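Ricin B lectin (Clostridium thermocellum, PDB 3VSF) probably acts as a family 43 exo-beta-1,3-galactanase, its hydrolase fold being joined to a family 13 carbohydrate-binding module that binds beta-D-galactose. Local coordinates at residues 379-384 / 414-419; 420-425 / 433-438. One frame throughout, in Å; residues are numbered along the deposited sequence.

Contact 1. Residues 379-384 / 414-419; sequences GSVDNA and NVKSGR
Two long basic side chains of the 414-419 loop, Lys416 and Arg419, reach across to backbone carbonyls of the 379-384 loop, although the carboxylate of Asp382 lies on that same loop. The Arg419 bond is nearly straight: NE donates to Val381 O over 2.7 Å with an angle of 175° at the hydrogen. The carbonyl oxygen sits at the edge of the guanidinium and close to its plane, while the NE donor is tilted by 31° from the plane of the carbonyl. Over one face of the same guanidinium lies the CB of Asn383, 3.5 Å from Arg419 CZ, and the two side chains cross at about a right angle. Asn383 OD1 comes within 3.1 Å of Arg419 NH1, while the same oxygen takes a weak hydrogen bond from Thr438 N. Edge and face are thus both engaged by the 379-384 loop, and a salt bridge from NH1 to Glu337 of strand 336-337 gives the arginine a second partner.

Lys416 is stretched out along its whole length, with CG anti to the backbone N (chi1 -176°), and this carries NZ to within 2.7 Å of Gly379 O, in the plane of that carbonyl. Val381 lies across this arm, its CG1 against the methylenes, 3.6 Å from Lys416 CG and 3.7 Å from Ser417 CB. Each loop is also braced from within. Ser380 OG accepts from the backbone N of Asp382 in an ST turn, and Asn414 OD1 takes the backbone N of Ser417 on a lone pair, at 3.1 Å, in an Asx motif. With cationic groups set against carbonyl oxygens, the contact joins two surface loops of the beta-trefoil through backbone polarity, and the charge of Arg419 is probably balanced at least in part by Glu337.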
# COMPACT_ATOMS: atom_id res chain seq x y z
N GLY A 379 -8.20 -23.85 -13.27
CA GLY A 379 -9.04 -22.72 -12.91
C GLY A 379 -8.66 -22.13 -11.57
O GLY A 379 -9.52 -21.67 -10.82
N SER A 380 -7.37 -22.15 -11.27
CA SER A 380 -6.88 -21.68 -9.97
C SER A 380 -6.89 -20.16 -9.86
O SER A 380 -6.77 -19.45 -10.86
CB SER A 380 -5.46 -22.21 -9.72
OG SER A 380 -4.97 -21.78 -8.47
N VAL A 381 -7.04 -19.67 -8.64
CA VAL A 381 -6.97 -18.24 -8.37
C VAL A 381 -5.65 -17.91 -7.68
O VAL A 381 -5.39 -16.76 -7.34
CB VAL A 381 -8.14 -17.77 -7.49
CG1 VAL A 381 -9.44 -17.83 -8.27
CG2 VAL A 381 -8.22 -18.60 -6.22
N ASP A 382 -4.83 -18.94 -7.48
CA ASP A 382 -3.53 -18.77 -6.85
C ASP A 382 -2.64 -17.82 -7.66
O ASP A 382 -2.81 -17.69 -8.87
CB ASP A 382 -2.83 -20.12 -6.69
CG ASP A 382 -3.50 -21.01 -5.66
OD1 ASP A 382 -4.61 -20.67 -5.22
OD2 ASP A 382 -2.91 -22.04 -5.29
N ASN A 383 -1.71 -17.17 -6.97
CA ASN A 383 -0.80 -16.25 -7.63
C ASN A 383 0.27 -17.01 -8.41
O ASN A 383 0.75 -18.05 -7.97
CB ASN A 383 -0.14 -15.32 -6.61
CG ASN A 383 0.50 -14.11 -7.25
OD1 ASN A 383 0.05 -13.63 -8.29
ND2 ASN A 383 1.56 -13.61 -6.63
N ALA A 384 0.63 -16.49 -9.59
CA ALA A 384 1.64 -17.11 -10.44
C ALA A 384 1.17 -18.42 -11.06
O ALA A 384 1.98 -19.22 -11.53
CB ALA A 384 2.94 -17.31 -9.68
N ASN A 414 -7.94 -11.52 -15.35
CA ASN A 414 -8.83 -12.66 -15.16
C ASN A 414 -10.04 -12.25 -14.32
O ASN A 414 -9.93 -11.37 -13.46
CB ASN A 414 -8.08 -13.81 -14.49
CG ASN A 414 -8.83 -15.13 -14.59
OD1 ASN A 414 -9.53 -15.53 -13.66
ND2 ASN A 414 -8.68 -15.81 -15.72
N VAL A 415 -11.18 -12.87 -14.58
CA VAL A 415 -12.40 -12.53 -13.85
C VAL A 415 -12.49 -13.27 -12.52
O VAL A 415 -12.71 -12.66 -11.48
CB VAL A 415 -13.66 -12.80 -14.69
CG1 VAL A 415 -14.91 -12.66 -13.83
CG2 VAL A 415 -13.72 -11.86 -15.88
N LYS A 416 -12.32 -14.59 -12.57
CA LYS A 416 -12.38 -15.41 -11.36
C LYS A 416 -11.35 -14.94 -10.34
O LYS A 416 -11.58 -15.00 -9.13
CB LYS A 416 -12.16 -16.88 -11.70
CG LYS A 416 -12.30 -17.81 -10.50
CD LYS A 416 -12.13 -19.26 -10.90
CE LYS A 416 -12.24 -20.17 -9.68
NZ LYS A 416 -12.13 -21.61 -10.05
N SER A 417 -10.20 -14.48 -10.83
CA SER A 417 -9.17 -13.91 -9.98
C SER A 417 -8.70 -12.58 -10.57
O SER A 417 -8.40 -12.50 -11.76
CB SER A 417 -7.98 -14.87 -9.85
OG SER A 417 -7.38 -15.11 -11.10
N GLY A 418 -8.64 -11.55 -9.74
CA GLY A 418 -8.30 -10.21 -10.20
C GLY A 418 -6.87 -10.07 -10.69
O GLY A 418 -6.38 -8.95 -10.88
N ARG A 419 -6.20 -11.19 -10.89
CA ARG A 419 -4.80 -11.18 -11.32
C ARG A 419 -4.69 -10.90 -12.82
O ARG A 419 -5.61 -11.16 -13.58
CB ARG A 419 -4.13 -12.51 -10.97
CG ARG A 419 -4.38 -12.93 -9.53
CD ARG A 419 -3.54 -14.13 -9.14
NE ARG A 419 -3.83 -14.55 -7.77
CZ ARG A 419 -3.34 -13.96 -6.69
NH1 ARG A 419 -2.53 -12.92 -6.81
NH2 ARG A 419 -3.66 -14.41 -5.48

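Contact 2. Residues 420-425 / 433-438; sequences ALDVKD and VLIQYT
Ile435 O accepts the backbone N of Asp422 at 2.7 Å, and the return bond from Ile435 N to Asp422 O has the same length and an angle of 179° at the hydrogen. Ala420 and Tyr437 form the next hydrogen-bonded pair of the two antiparallel strands. At the other end Lys424 N donates to Val433 O at 3.2 Å.

On the face carrying Asp422, Ile435 and Tyr437, the carboxylate of Asp422 lies alongside the tyrosine, both side chains pointing the same way. Asp422 CB meets Tyr437 CB at 3.6 Å, and the carboxylate and ring planes are 41° apart. Asp422 turns its carboxylate away from its own amide nitrogen (chi1 -179°), which brings OD1 to 3.9 Å from Ile435 CG1, while OD2 is hydrogen-bonded by Gln445 NE2. The opposite face is apolar where Val423 CG2 packs on Leu434 CD1 at 3.9 Å.

Asp422 and Asp425 are known galactose-binding residues, with Asn440 and Asn444, although no galactose is bound here. An aspartate with a nearby aromatic is characteristic of galactose sites in ricin-type beta-trefoils, and Tyr437 is probably placed to take the aromatic part.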
# COMPACT_ATOMS: atom_id res chain seq x y z
N ALA A 420 -3.55 -10.35 -13.22
CA ALA A 420 -3.34 -9.95 -14.61
C ALA A 420 -2.46 -10.93 -15.37
O ALA A 420 -1.63 -11.62 -14.78
CB ALA A 420 -2.75 -8.54 -14.67
N LEU A 421 -2.64 -10.97 -16.69
CA LEU A 421 -1.81 -11.80 -17.55
C LEU A 421 -0.38 -11.28 -17.49
O LEU A 421 -0.12 -10.13 -17.82
CB LEU A 421 -2.33 -11.78 -18.99
CG LEU A 421 -1.73 -12.80 -19.95
CD1 LEU A 421 -2.00 -14.22 -19.47
CD2 LEU A 421 -2.28 -12.60 -21.35
N ASP A 422 0.54 -12.14 -17.06
CA ASP A 422 1.90 -11.71 -16.78
C ASP A 422 2.94 -12.62 -17.42
O ASP A 422 2.80 -13.85 -17.39
CB ASP A 422 2.12 -11.64 -15.27
CG ASP A 422 3.52 -11.18 -14.90
OD1 ASP A 422 4.43 -12.03 -14.85
OD2 ASP A 422 3.70 -9.97 -14.64
N VAL A 423 3.98 -12.03 -17.98
CA VAL A 423 5.11 -12.79 -18.50
C VAL A 423 6.09 -13.07 -17.36
O VAL A 423 6.81 -12.17 -16.91
CB VAL A 423 5.84 -12.05 -19.63
CG1 VAL A 423 6.96 -12.91 -20.19
CG2 VAL A 423 4.86 -11.66 -20.73
N LYS A 424 6.11 -14.31 -16.90
CA LYS A 424 6.90 -14.72 -15.73
C LYS A 424 8.31 -14.12 -15.72
O LYS A 424 9.05 -14.22 -16.69
CB LYS A 424 6.97 -16.24 -15.65
CG LYS A 424 7.72 -16.78 -14.44
CD LYS A 424 7.72 -18.30 -14.44
CE LYS A 424 8.57 -18.86 -13.31
NZ LYS A 424 8.03 -18.49 -11.97
N ASP A 425 8.66 -13.51 -14.59
CA ASP A 425 10.00 -12.97 -14.37
C ASP A 425 10.45 -11.99 -15.46
O ASP A 425 11.64 -11.86 -15.73
CB ASP A 425 11.02 -14.10 -14.24
CG ASP A 425 10.70 -15.04 -13.09
OD1 ASP A 425 10.12 -14.57 -12.08
OD2 ASP A 425 11.02 -16.24 -13.19
N VAL A 433 7.23 -18.63 -20.29
CA VAL A 433 5.90 -18.99 -19.80
C VAL A 433 5.08 -17.78 -19.37
O VAL A 433 5.60 -16.83 -18.79
CB VAL A 433 6.00 -19.99 -18.63
CG1 VAL A 433 4.98 -19.66 -17.55
CG2 VAL A 433 5.81 -21.42 -19.14
N LEU A 434 3.78 -17.83 -19.66
CA LEU A 434 2.84 -16.81 -19.20
C LEU A 434 2.08 -17.29 -17.97
O LEU A 434 1.68 -18.45 -17.90
CB LEU A 434 1.87 -16.42 -20.31
CG LEU A 434 2.22 -15.20 -21.16
CD1 LEU A 434 3.64 -15.29 -21.69
CD2 LEU A 434 1.22 -15.02 -22.29
N ILE A 435 1.87 -16.39 -17.02
CA ILE A 435 1.15 -16.72 -15.80
C ILE A 435 0.16 -15.62 -15.45
O ILE A 435 0.12 -14.58 -16.10
CB ILE A 435 2.11 -16.89 -14.61
CG1 ILE A 435 2.85 -15.58 -14.32
CG2 ILE A 435 3.10 -18.01 -14.87
CD1 ILE A 435 3.83 -15.66 -13.18
N GLN A 436 -0.65 -15.86 -14.43
CA GLN A 436 -1.47 -14.80 -13.85
C GLN A 436 -0.79 -14.30 -12.58
O GLN A 436 -0.45 -15.10 -11.71
CB GLN A 436 -2.89 -15.29 -13.56
CG GLN A 436 -2.98 -16.34 -12.46
CD GLN A 436 -4.41 -16.62 -12.04
OE1 GLN A 436 -5.35 -16.04 -12.58
NE2 GLN A 436 -4.58 -17.49 -11.06
N TYR A 437 -0.58 -13.00 -12.49
CA TYR A 437 0.16 -12.44 -11.36
C TYR A 437 -0.50 -11.16 -10.85
O TYR A 437 -1.29 -10.54 -11.55
CB TYR A 437 1.61 -12.16 -11.77
CG TYR A 437 2.57 -12.08 -10.61
CD1 TYR A 437 2.98 -13.22 -9.94
CD2 TYR A 437 3.08 -10.85 -10.19
CE1 TYR A 437 3.86 -13.15 -8.88
CE2 TYR A 437 3.97 -10.77 -9.13
CZ TYR A 437 4.35 -11.92 -8.48
OH TYR A 437 5.24 -11.85 -7.42
N THR A 438 -0.17 -10.79 -9.62
CA THR A 438 -0.68 -9.57 -9.02
C THR A 438 -0.30 -8.37 -9.88
O THR A 438 0.82 -8.30 -10.39
CB THR A 438 -0.11 -9.37 -7.61
OG1 THR A 438 1.16 -8.71 -7.69
CG2 THR A 438 0.06 -10.71 -6.91

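How the contacts relate
From the N terminus the chain passes through 379-384, the turn between strands 373-376 and 385-390, then through strands 400-404 and 409-414 to 414-419, where contact 1 closes a long loop. Contact 2 follows in series, neither nested nor crossing: strand 420-423 starts directly after contact 1 and closes a short hairpin with 433-438. Strand 432-437 ties the two together. Gln436 O probably accepts from Ala384 N at 2.8 Å, and Gln436 NE2 probably donates to Asp382 O, also at 2.8 Å. The 379-384 turn is thereby held against strand 432-437, at the end that carries Gln436, tying this turn and the loop before strand 420-423 to the 420-423/432-437 hairpin.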